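Local coordinates for protein cycloalternan-forming enzyme (Listeria monocytogenes serovar 1/2a, PDB 5F7U) that is a multidomain member of glycoside hydrolase family 31, with a TIM barrel joined to several beta-rich domains, and carries bound glycans and magnesium ions, at residues A[125-128]-A[133-136]; A[147-152]-A[223-228]; A[157-162]-A[205-210]; A[176-181]-A[187-192]; A[213-218]-A[337-342]. The protein carries 1 engineered substitution. All coordinates share one frame; numbering follows the deposited sequence. Where two conformers were deposited one is given.

In the fold
Reading from the N terminus, contact 1 comes first and closes a short hairpin turn, joining strand 106-129 to strand 134-140. Contact 2 then spans the long excursion from 147 to 228. Contact 3 falls within that span, bringing strand 158-164 over strand 203-209, and contact 4, a second hairpin, lies within contact 3 in turn. Contact 5 starts at 213, before contact 2 has ended, and runs on to 342, so these two cross along the chain and share strand 214-229. Hairpin contacts 1 and 4 meet chiefly through Ile134, while contacts 2, 3 and 5 bridge facing strand layers of the mutarotase-like region, linked by backbone pairing between neighbouring strands.

Contact 1 (A[125-128]-A[133-136]); sequences TSVV and SITL
Val127 and Leu136 form an antiparallel non-hydrogen-bonded pair, and the face that carries them is the tight half of the contact. Their side chains lie side by side and point the same way, with Val127 CG2 3.9 Å from Leu136 CD2. The second branch of the valine, CG1, stands trans to the backbone N (chi1 177°) and so reaches the diagonal neighbour, coming within 3.7 Å of Ile134 CG2. That methyl therefore touches the isoleucine and lies near the leucine, both of which are buried; Leu136 rests in turn on Leu149. The next pair, Val128 and Thr135, is hydrogen-bonded, with Val128 N to Thr135 O at 2.9 Å and Thr135 N to Val128 O at 2.8 Å. On their face the packing is looser, the closest side-chain approach being Val128 CB to Thr135 CB at 4.1 Å. Both valines are partly exposed, so the tightness comes from the buried Ile134 and Leu136; Thr135 is covered by Tyr150 and Lys148 of the following strand. Away from the turn, Ser126 sends OG to Asn137 ND2 in a hydrogen bond and makes no side-chain contact with 133-136. Thr125 and Ser126 both stand opposite Asn137, so strand 106-129 carries one residue more than its partner there. The arrangement is a beta hairpin, strands 106-129 and 134-140, interrupted by a classic beta bulge.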
# COMPACT_ATOMS: atom_id res chain seq x y z
N THR A 125 30.54 29.23 -5.20
CA THR A 125 31.37 30.42 -5.15
C THR A 125 31.08 31.29 -3.94
O THR A 125 31.97 32.01 -3.47
CB THR A 125 31.28 31.26 -6.45
OG1 THR A 125 29.93 31.67 -6.65
CG2 THR A 125 31.72 30.45 -7.63
N SER A 126 29.85 31.24 -3.44
CA SER A 126 29.49 31.94 -2.21
C SER A 126 28.23 31.36 -1.60
O SER A 126 27.40 30.73 -2.28
CB SER A 126 29.35 33.46 -2.43
OG SER A 126 28.19 33.79 -3.18
N VAL A 127 28.11 31.59 -0.29
CA VAL A 127 26.99 31.12 0.52
C VAL A 127 26.32 32.37 1.10
O VAL A 127 27.00 33.22 1.68
CB VAL A 127 27.50 30.20 1.68
CG1 VAL A 127 26.35 29.75 2.58
CG2 VAL A 127 28.25 29.00 1.14
N VAL A 128 25.01 32.48 0.93
CA VAL A 128 24.24 33.59 1.49
C VAL A 128 23.19 32.98 2.43
O VAL A 128 22.32 32.23 2.00
CB VAL A 128 23.56 34.43 0.39
CG1 VAL A 128 22.76 35.56 1.02
CG2 VAL A 128 24.59 34.99 -0.59
N SER A 133 16.40 30.39 4.94
CA SER A 133 16.84 29.76 3.70
C SER A 133 18.30 30.11 3.46
O SER A 133 18.75 31.19 3.84
CB SER A 133 16.01 30.26 2.51
OG SER A 133 16.57 29.82 1.29
N ILE A 134 19.02 29.20 2.79
CA ILE A 134 20.41 29.44 2.42
C ILE A 134 20.53 29.37 0.90
O ILE A 134 19.99 28.45 0.29
CB ILE A 134 21.35 28.39 3.07
CG1 ILE A 134 21.24 28.45 4.60
CG2 ILE A 134 22.80 28.60 2.63
CD1 ILE A 134 21.87 27.25 5.27
N THR A 135 21.24 30.32 0.30
CA THR A 135 21.51 30.28 -1.14
C THR A 135 22.94 29.85 -1.36
O THR A 135 23.87 30.44 -0.78
CB THR A 135 21.34 31.68 -1.77
OG1 THR A 135 20.02 32.14 -1.51
CG2 THR A 135 21.63 31.68 -3.29
N LEU A 136 23.14 28.86 -2.22
CA LEU A 136 24.49 28.54 -2.69
C LEU A 136 24.62 29.08 -4.10
O LEU A 136 23.94 28.61 -5.00
CB LEU A 136 24.72 27.02 -2.66
CG LEU A 136 24.43 26.26 -1.35
CD1 LEU A 136 24.73 24.77 -1.51
CD2 LEU A 136 25.24 26.81 -0.18

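Contact 2 (A[147-152]-A[223-228]); sequences PKLYLS and NSLGWL
Trp227 NE1 is hydrogen-bonded to Glu119 OE1, a partner on strand 106-129, and this fixes the polar side of an indole whose far end touches Pro147. Trp227 CG occupies the crowded position between the backbone N and the carbonyl carbon (chi1 52°), and the six-membered ring extends across to the other segment. There Pro147 CG sits 3.7 Å from Trp227 CH2, and Pro147 CB follows at 4.0 Å from the same carbon. The two side chains cross at about a right angle, the proline approaching the ring obliquely. Phe145 also meets the indole, ring against ring with planes about 20° apart. The second meeting point is a leucine pair: Leu149 CD2 and Leu225 CD2 approach to 4.2 Å while the side chains cross obliquely. Both leucines leave the backbone toward the other segment, with CG trans to N, and their CD2 methyls meet between the strands. The backbones stay well apart, with Leu149 CA and Leu225 CA 10.1 Å from each other, and segments 147-152 and 223-228 are joined to each other here by side chains alone. All four touching residues are buried. The meeting is thus wholly apolar, resting on dispersion and the exclusion of water, and the single polar group of its side chains, the indole N-H, is satisfied by Glu119.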
# COMPACT_ATOMS: atom_id res chain seq x y z
N PRO A 147 23.90 29.63 -11.79
CA PRO A 147 22.97 28.83 -10.97
C PRO A 147 22.96 29.16 -9.48
O PRO A 147 23.96 29.62 -8.92
CB PRO A 147 23.40 27.38 -11.18
CG PRO A 147 24.69 27.42 -11.90
CD PRO A 147 24.93 28.78 -12.44
N LYS A 148 21.79 28.95 -8.88
CA LYS A 148 21.64 29.09 -7.43
C LYS A 148 20.92 27.86 -6.93
O LYS A 148 19.89 27.48 -7.49
CB LYS A 148 20.79 30.31 -7.09
CG LYS A 148 21.50 31.63 -7.37
CD LYS A 148 20.50 32.76 -7.17
CE LYS A 148 21.04 34.10 -7.65
NZ LYS A 148 21.80 34.75 -6.55
N LEU A 149 21.48 27.25 -5.88
CA LEU A 149 20.82 26.16 -5.18
C LEU A 149 20.36 26.67 -3.82
O LEU A 149 21.17 27.14 -3.02
CB LEU A 149 21.76 24.98 -5.00
CG LEU A 149 21.19 23.77 -4.25
CD1 LEU A 149 19.98 23.15 -4.97
CD2 LEU A 149 22.28 22.73 -4.08
N TYR A 150 19.06 26.53 -3.55
CA TYR A 150 18.48 27.00 -2.30
C TYR A 150 18.21 25.84 -1.37
O TYR A 150 17.62 24.85 -1.78
CB TYR A 150 17.16 27.69 -2.57
CG TYR A 150 17.30 28.90 -3.41
CD1 TYR A 150 17.60 30.14 -2.84
CD2 TYR A 150 17.09 28.83 -4.79
CE1 TYR A 150 17.72 31.27 -3.63
CE2 TYR A 150 17.21 29.96 -5.58
CZ TYR A 150 17.53 31.16 -5.00
OH TYR A 150 17.62 32.29 -5.78
N LEU A 151 18.61 26.01 -0.11
CA LEU A 151 18.38 25.00 0.92
C LEU A 151 17.44 25.59 1.95
O LEU A 151 17.63 26.72 2.38
CB LEU A 151 19.69 24.60 1.61
CG LEU A 151 20.93 24.28 0.77
CD1 LEU A 151 22.11 23.93 1.67
CD2 LEU A 151 20.66 23.14 -0.19
N SER A 152 16.44 24.80 2.34
CA SER A 152 15.55 25.17 3.41
C SER A 152 15.14 23.92 4.18
O SER A 152 15.32 22.80 3.69
CB SER A 152 14.31 25.92 2.88
OG SER A 152 13.58 25.13 1.95
N ASN A 223 30.01 17.08 -10.03
CA ASN A 223 29.21 17.44 -11.23
C ASN A 223 27.97 16.53 -11.35
O ASN A 223 27.61 16.02 -12.42
CB ASN A 223 30.06 17.42 -12.51
CG ASN A 223 31.28 18.32 -12.39
OD1 ASN A 223 31.18 19.48 -11.98
ND2 ASN A 223 32.44 17.77 -12.74
N SER A 224 27.35 16.29 -10.21
CA SER A 224 26.28 15.31 -10.14
C SER A 224 24.96 15.98 -10.55
O SER A 224 24.09 15.35 -11.16
CB SER A 224 26.23 14.73 -8.73
OG SER A 224 25.84 15.71 -7.78
N LEU A 225 24.86 17.28 -10.28
CA LEU A 225 23.60 17.99 -10.37
C LEU A 225 23.57 18.85 -11.63
O LEU A 225 24.42 19.73 -11.81
CB LEU A 225 23.45 18.87 -9.12
CG LEU A 225 22.26 19.80 -8.93
CD1 LEU A 225 20.93 19.04 -9.00
CD2 LEU A 225 22.43 20.50 -7.60
N GLY A 226 22.58 18.60 -12.48
CA GLY A 226 22.59 19.21 -13.81
C GLY A 226 21.24 19.43 -14.45
O GLY A 226 20.21 18.98 -13.93
N TRP A 227 21.26 20.12 -15.58
CA TRP A 227 20.04 20.48 -16.32
C TRP A 227 20.40 20.40 -17.81
O TRP A 227 21.57 20.62 -18.21
CB TRP A 227 19.53 21.88 -15.94
CG TRP A 227 20.59 22.94 -16.04
CD1 TRP A 227 20.82 23.77 -17.10
CD2 TRP A 227 21.61 23.22 -15.08
NE1 TRP A 227 21.91 24.57 -16.84
CE2 TRP A 227 22.41 24.25 -15.61
CE3 TRP A 227 21.91 22.70 -13.80
CZ2 TRP A 227 23.51 24.79 -14.91
CZ3 TRP A 227 23.01 23.23 -13.11
CH2 TRP A 227 23.80 24.27 -13.67
N LEU A 228 19.39 20.10 -18.62
CA LEU A 228 19.54 19.88 -20.05
C LEU A 228 18.95 21.08 -20.78
O LEU A 228 17.77 21.36 -20.65
CB LEU A 228 18.81 18.57 -20.42
CG LEU A 228 18.82 18.15 -21.88
CD1 LEU A 228 20.24 17.85 -22.34
CD2 LEU A 228 17.93 16.92 -22.04

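Contact 3 (A[157-162]-A[205-210]); sequences DTLRME and MEVHQA
This contact belongs to the beta-sandwich core of the galactose mutarotase-like domain of family 31, where strand 158-164 lies over strand 203-209. The two run nearly antiparallel, at 165°, yet their axes come no nearer than 10.2 Å, the spacing of facing layers and not of paired strands. Met161, Leu159, Met205 and Val207 meet in the interval, all buried. Met161 and Met205 reach toward each other tip to tip: Met205 extends from its backbone and bends only at its last torsion, while Met161 is bent at both outer torsions. Met161 SD lies 3.7 Å from Met205 CE, and the reverse approach, Met161 CE to Met205 SD, measures 3.9 Å, so each sulfur is matched with the other's methyl. Leu159 and Met205 slide past each other in opposite directions, with Leu159 CD2 4.1 Å from Met205 SD. The same leucine methyl stands 4.3 Å from Val207 CG2, so it touches two residues of the opposing strand. Ile196, on the neighbouring strand 194-200, packs against Leu159, Met205 and Val207, and Leu151 against both methionines. On the other face of strand 203-209, Glu206 and His208 are linked, and Arg204 makes a salt bridge to Glu206 OE2. His208 ND1 is hydrogen-bonded to Gly212 O, so the imidazole, with an oxygen acceptor at each nitrogen, is probably doubly protonated. His208 NE2 donates in its ring plane to Glu206 OE1 at 2.8 Å, meeting that oxygen on its anti side.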
# COMPACT_ATOMS: atom_id res chain seq x y z
N ASP A 157 14.35 17.89 10.51
CA ASP A 157 14.81 16.60 9.96
C ASP A 157 14.49 16.37 8.47
O ASP A 157 14.63 15.25 7.99
CB ASP A 157 14.28 15.43 10.81
CG ASP A 157 12.75 15.39 10.91
OD1 ASP A 157 12.05 16.14 10.20
OD2 ASP A 157 12.24 14.59 11.72
N THR A 158 14.06 17.41 7.76
CA THR A 158 13.60 17.27 6.37
C THR A 158 14.16 18.45 5.56
O THR A 158 13.74 19.59 5.77
CB THR A 158 12.06 17.20 6.30
OG1 THR A 158 11.59 16.05 7.02
CG2 THR A 158 11.56 17.09 4.83
N LEU A 159 15.11 18.15 4.68
CA LEU A 159 15.82 19.16 3.90
C LEU A 159 15.20 19.31 2.52
O LEU A 159 14.94 18.31 1.86
CB LEU A 159 17.30 18.77 3.78
CG LEU A 159 18.20 19.59 2.85
CD1 LEU A 159 18.45 20.98 3.42
CD2 LEU A 159 19.52 18.86 2.63
N ARG A 160 14.99 20.54 2.09
CA ARG A 160 14.45 20.82 0.76
C ARG A 160 15.53 21.50 -0.08
O ARG A 160 16.12 22.49 0.35
CB ARG A 160 13.23 21.74 0.85
CG ARG A 160 12.48 21.91 -0.46
CD ARG A 160 11.40 22.95 -0.25
NE ARG A 160 10.51 23.04 -1.39
CZ ARG A 160 9.41 23.80 -1.39
NH1 ARG A 160 9.10 24.54 -0.32
NH2 ARG A 160 8.62 23.80 -2.46
N MET A 161 15.75 20.99 -1.29
CA MET A 161 16.67 21.60 -2.26
C MET A 161 15.91 22.16 -3.43
O MET A 161 15.09 21.46 -4.01
CB MET A 161 17.60 20.53 -2.82
CG MET A 161 18.96 20.52 -2.21
SD MET A 161 18.86 19.88 -0.55
CE MET A 161 18.70 18.13 -0.96
N GLU A 162 16.21 23.41 -3.81
CA GLU A 162 15.54 24.03 -4.94
C GLU A 162 16.62 24.63 -5.82
O GLU A 162 17.38 25.51 -5.39
CB GLU A 162 14.53 25.08 -4.49
CG GLU A 162 13.31 24.49 -3.80
CD GLU A 162 12.45 25.56 -3.19
OE1 GLU A 162 12.76 26.05 -2.07
OE2 GLU A 162 11.47 25.94 -3.85
N MET A 205 27.32 17.44 -1.94
CA MET A 205 26.56 17.39 -0.70
C MET A 205 26.56 15.99 -0.08
O MET A 205 26.33 15.01 -0.79
CB MET A 205 25.11 17.81 -0.96
CG MET A 205 24.24 17.81 0.29
SD MET A 205 22.52 18.18 -0.05
CE MET A 205 22.60 19.90 -0.53
N GLU A 206 26.79 15.93 1.22
CA GLU A 206 26.50 14.75 2.03
C GLU A 206 25.46 15.10 3.07
O GLU A 206 25.59 16.11 3.77
CB GLU A 206 27.75 14.26 2.78
CG GLU A 206 28.90 13.81 1.89
CD GLU A 206 30.15 13.38 2.65
OE1 GLU A 206 30.21 13.47 3.89
OE2 GLU A 206 31.11 12.97 1.97
N VAL A 207 24.48 14.22 3.23
CA VAL A 207 23.45 14.41 4.24
C VAL A 207 23.73 13.41 5.37
O VAL A 207 23.76 12.21 5.15
CB VAL A 207 22.03 14.20 3.65
CG1 VAL A 207 20.97 14.34 4.72
CG2 VAL A 207 21.79 15.24 2.55
N HIS A 208 23.97 13.94 6.57
CA HIS A 208 24.24 13.14 7.73
C HIS A 208 23.15 13.39 8.78
O HIS A 208 22.51 14.45 8.79
CB HIS A 208 25.60 13.53 8.37
CG HIS A 208 26.79 13.28 7.49
ND1 HIS A 208 27.68 12.26 7.73
CD2 HIS A 208 27.26 13.94 6.40
CE1 HIS A 208 28.64 12.28 6.82
NE2 HIS A 208 28.41 13.30 6.00
N GLN A 209 22.95 12.41 9.64
CA GLN A 209 22.23 12.64 10.89
C GLN A 209 23.10 13.56 11.74
O GLN A 209 24.31 13.68 11.50
CB GLN A 209 21.98 11.34 11.64
CG GLN A 209 20.88 10.50 11.04
CD GLN A 209 20.75 9.12 11.68
OE1 GLN A 209 21.61 8.69 12.45
NE2 GLN A 209 19.68 8.42 11.36
N ALA A 210 22.49 14.20 12.74
CA ALA A 210 23.23 15.12 13.61
C ALA A 210 24.40 14.47 14.36
O ALA A 210 25.37 15.15 14.68
CB ALA A 210 22.28 15.81 14.57

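Contact 4 (A[176-181]-A[187-192]); sequences SGYTVE and VTVTTE
Thr179 pairs with Thr190 and Glu181 with Thr188 as antiparallel hydrogen-bonded pairs, each exchanging two N-H...O bonds, four in all, which frame the contact. Thr179 N to Thr190 O is the shortest, at 2.8 Å. CA-H...O contacts supplement them, among them Tyr178 CA to Thr190 O at 3.1 Å. Apolar contacts lie on the face of Val180 and Val189. Val180 CG1 meets Val187 CG2 at 3.6 Å, the two valines crossing diagonally over the ladder. Tyr178 and Val189 point the same way, the ring being approached obliquely by Val189 CG1, which is 4.2 Å from Tyr178 CD1. Thr191 contributes its methyl, CG2, 3.8 Å from Tyr178 CB; its hydroxyl (chi1 68°) sits between the backbone N and the carbonyl carbon and is hydrogen-bonded to Leu156 O, Asp193 N and Leu194 N. A water bridges the segments near each end: one donates to Gly177 O and accepts from Glu192 N, and another joins Glu181 O to Thr188 OG1, 2.9 Å from each. Gly177 is also the centre of an inverse gamma turn. The opposite face, with Thr179, Glu181, Thr188 and Thr190, is more open, the first two being exposed. The hairpin of strands 179-182 and 186-190 is extended by strand 194-200, where Ile196 and Ile198 adjoin Val189 and Val187, while Tyr178, Val180 and Val189 touch Ile134 of strand 134-140 and Tyr178 OH is hydrogen-bonded to Asp129.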
# COMPACT_ATOMS: atom_id res chain seq x y z
N SER A 176 13.96 28.19 10.86
CA SER A 176 15.16 28.97 11.14
C SER A 176 16.13 28.30 12.10
O SER A 176 17.24 28.81 12.34
CB SER A 176 14.77 30.34 11.71
OG SER A 176 14.12 31.10 10.71
N GLY A 177 15.73 27.16 12.65
CA GLY A 177 16.53 26.47 13.67
C GLY A 177 17.75 25.72 13.13
O GLY A 177 17.94 24.55 13.44
N TYR A 178 18.57 26.40 12.34
CA TYR A 178 19.80 25.81 11.86
C TYR A 178 20.99 26.71 12.18
O TYR A 178 20.81 27.90 12.48
CB TYR A 178 19.72 25.51 10.34
CG TYR A 178 19.49 26.73 9.48
CD1 TYR A 178 20.56 27.54 9.08
CD2 TYR A 178 18.20 27.08 9.06
CE1 TYR A 178 20.35 28.68 8.30
CE2 TYR A 178 17.97 28.21 8.26
CZ TYR A 178 19.05 28.99 7.88
OH TYR A 178 18.88 30.11 7.10
N THR A 179 22.19 26.15 12.13
CA THR A 179 23.41 26.93 12.24
C THR A 179 24.30 26.61 11.05
O THR A 179 24.19 25.55 10.44
CB THR A 179 24.13 26.74 13.59
OG1 THR A 179 24.43 25.36 13.79
CG2 THR A 179 23.26 27.18 14.73
N VAL A 180 25.16 27.57 10.70
CA VAL A 180 26.00 27.44 9.51
C VAL A 180 27.44 27.63 9.94
O VAL A 180 27.74 28.55 10.72
CB VAL A 180 25.64 28.49 8.43
CG1 VAL A 180 26.50 28.35 7.19
CG2 VAL A 180 24.17 28.39 8.03
N GLU A 181 28.32 26.76 9.44
CA GLU A 181 29.76 26.92 9.56
C GLU A 181 30.31 27.00 8.14
O GLU A 181 30.42 25.99 7.45
CB GLU A 181 30.35 25.73 10.32
CG GLU A 181 31.86 25.79 10.50
CD GLU A 181 32.31 26.75 11.59
OE1 GLU A 181 31.48 27.53 12.10
OE2 GLU A 181 33.51 26.71 11.94
N VAL A 187 30.94 24.18 3.48
CA VAL A 187 29.92 24.78 4.34
C VAL A 187 29.14 23.64 4.98
O VAL A 187 28.79 22.68 4.31
CB VAL A 187 29.01 25.80 3.58
CG1 VAL A 187 28.40 25.20 2.32
CG2 VAL A 187 27.94 26.38 4.49
N THR A 188 28.92 23.75 6.30
CA THR A 188 28.17 22.75 7.04
C THR A 188 26.94 23.42 7.63
O THR A 188 27.05 24.46 8.27
CB THR A 188 29.03 22.09 8.14
OG1 THR A 188 30.18 21.52 7.53
CG2 THR A 188 28.23 21.00 8.89
N VAL A 189 25.79 22.80 7.40
CA VAL A 189 24.50 23.29 7.88
C VAL A 189 23.96 22.26 8.87
O VAL A 189 23.80 21.09 8.52
CB VAL A 189 23.52 23.53 6.73
CG1 VAL A 189 22.24 24.19 7.23
CG2 VAL A 189 24.17 24.42 5.68
N THR A 190 23.69 22.72 10.08
CA THR A 190 23.38 21.84 11.19
C THR A 190 22.04 22.18 11.83
O THR A 190 21.74 23.35 12.08
CB THR A 190 24.53 21.93 12.21
OG1 THR A 190 25.73 21.50 11.56
CG2 THR A 190 24.26 21.07 13.45
N THR A 191 21.24 21.15 12.11
CA THR A 191 20.08 21.28 12.99
C THR A 191 20.23 20.23 14.10
O THR A 191 21.19 19.45 14.11
CB THR A 191 18.73 21.05 12.26
OG1 THR A 191 18.64 19.67 11.87
CG2 THR A 191 18.58 21.96 11.04
N GLU A 192 19.28 20.18 15.02
CA GLU A 192 19.30 19.13 16.03
C GLU A 192 19.17 17.72 15.43
O GLU A 192 19.53 16.75 16.09
CB GLU A 192 18.28 19.36 17.13
CG GLU A 192 16.85 19.57 16.67
CD GLU A 192 15.95 20.03 17.82
OE1 GLU A 192 14.96 19.34 18.10
OE2 GLU A 192 16.24 21.07 18.45
O HOH W 1 18.09 22.82 15.50
O HOH W 2 32.11 23.60 7.17

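Contact 5 (A[213-218]-A[337-342]); sequences TLLTSE and VISGKD
Leu215 aims the end of its side chain at Ser339, whose own side chain leans back toward it across the gap between the two segments. Leu215 CD1 lies 4.0 Å from Ser339 OG and equally 4.0 Å from Ser339 CB, so the methyl straddles the CB-OG bond. The leucine gets there by an extended path: CG is trans to the carbonyl carbon (chi1 -66°), and CD1 continues away from the backbone (chi2 -177°). Ser339 meets it with OG trans to the backbone N. Beside this pair, Thr216 and Val337 face one another more loosely, Thr216 CG2 standing 4.4 Å from Val337 CG1. The threonine thus presents its methyl to the valine, while its hydroxyl OG1 is hydrogen-bonded to Tyr319 OH and, weakly, to Tyr297 OH. Leu215 and Thr216 are consecutive, yet both direct their side chains to the same partner segment, because they jointly face Val207 in a classic beta bulge. The backbones keep their distance, the nearest CA atoms, those of Leu215 and Ser339, being 8.4 Å apart. Val337 also packs on Met161 and pairs through its backbone with Leu159. On the far side of the second segment, Ile338 points away and lies against helix 343-354, whose start is capped by Asp342. The chemistry is therefore of light van der Waals character among four buried residues: methyl groups meet a methyl and a serine side chain, no polar bond spans the segments, and the bulged strand 214-229 meets the end of strand 333-338 through loose contacts, while the strands' hydrogen bonds go to other neighbours such as Val207 and Leu159.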
# COMPACT_ATOMS: atom_id res chain seq x y z
N THR A 213 26.19 10.13 11.38
CA THR A 213 25.87 8.94 10.56
C THR A 213 25.46 9.39 9.17
O THR A 213 24.56 10.22 9.04
CB THR A 213 24.76 8.09 11.19
OG1 THR A 213 25.13 7.76 12.54
CG2 THR A 213 24.56 6.79 10.41
N LEU A 214 26.12 8.86 8.14
CA LEU A 214 25.79 9.23 6.76
C LEU A 214 24.45 8.62 6.36
O LEU A 214 24.23 7.42 6.56
CB LEU A 214 26.88 8.76 5.78
CG LEU A 214 26.66 9.08 4.29
CD1 LEU A 214 26.82 10.55 3.98
CD2 LEU A 214 27.64 8.25 3.45
N LEU A 215 23.58 9.46 5.79
CA LEU A 215 22.29 9.00 5.26
C LEU A 215 22.44 8.73 3.77
O LEU A 215 22.27 7.60 3.33
CB LEU A 215 21.17 10.02 5.54
CG LEU A 215 20.82 10.22 7.02
CD1 LEU A 215 19.64 11.18 7.14
CD2 LEU A 215 20.52 8.89 7.72
N THR A 216 22.81 9.77 3.02
CA THR A 216 23.10 9.63 1.59
C THR A 216 23.98 10.78 1.13
O THR A 216 24.19 11.75 1.86
CB THR A 216 21.82 9.50 0.72
OG1 THR A 216 22.15 8.98 -0.59
CG2 THR A 216 21.03 10.82 0.62
N SER A 217 24.51 10.67 -0.07
CA SER A 217 25.41 11.70 -0.55
C SER A 217 25.39 11.69 -2.04
O SER A 217 25.06 10.68 -2.65
CB SER A 217 26.84 11.45 -0.08
OG SER A 217 27.30 10.18 -0.49
N GLU A 218 25.77 12.82 -2.62
CA GLU A 218 25.93 12.89 -4.07
C GLU A 218 27.12 12.09 -4.55
O GLU A 218 28.05 11.78 -3.77
CB GLU A 218 26.00 14.35 -4.51
CG GLU A 218 24.65 15.05 -4.45
CD GLU A 218 24.79 16.57 -4.49
OE1 GLU A 218 25.93 17.07 -4.42
OE2 GLU A 218 23.76 17.27 -4.60
N VAL A 337 15.16 15.59 0.93
CA VAL A 337 15.75 14.44 1.61
C VAL A 337 15.16 14.43 3.03
O VAL A 337 15.34 15.36 3.79
CB VAL A 337 17.29 14.50 1.64
CG1 VAL A 337 17.86 13.32 2.43
CG2 VAL A 337 17.84 14.53 0.21
N ILE A 338 14.46 13.34 3.33
CA ILE A 338 13.57 13.25 4.49
C ILE A 338 14.17 12.28 5.49
O ILE A 338 14.39 11.11 5.16
CB ILE A 338 12.17 12.77 4.05
CG1 ILE A 338 11.63 13.68 2.92
CG2 ILE A 338 11.22 12.76 5.25
CD1 ILE A 338 10.28 13.25 2.38
N SER A 339 14.44 12.77 6.70
CA SER A 339 14.84 11.92 7.81
C SER A 339 13.67 11.88 8.81
O SER A 339 12.60 12.42 8.54
CB SER A 339 16.11 12.48 8.46
OG SER A 339 16.53 11.65 9.54
N GLY A 340 13.86 11.20 9.93
CA GLY A 340 12.83 11.14 10.96
C GLY A 340 13.27 10.23 12.10
O GLY A 340 14.42 9.78 12.12
N LYS A 341 12.35 9.98 13.03
CA LYS A 341 12.63 9.20 14.24
C LYS A 341 12.82 7.72 13.89
O LYS A 341 13.61 7.00 14.53
CB LYS A 341 11.49 9.36 15.26
CG LYS A 341 11.27 10.80 15.71
CD LYS A 341 10.14 10.94 16.75
CE LYS A 341 8.75 11.15 16.14
NZ LYS A 341 8.62 12.44 15.38
N ASP A 342 12.10 7.28 12.86
CA ASP A 342 12.17 5.93 12.33
C ASP A 342 11.59 5.91 10.90
O ASP A 342 11.26 6.97 10.37
CB ASP A 342 11.49 4.92 13.28
CG ASP A 342 10.00 5.16 13.50
OD1 ASP A 342 9.27 5.66 12.61
OD2 ASP A 342 9.51 4.74 14.58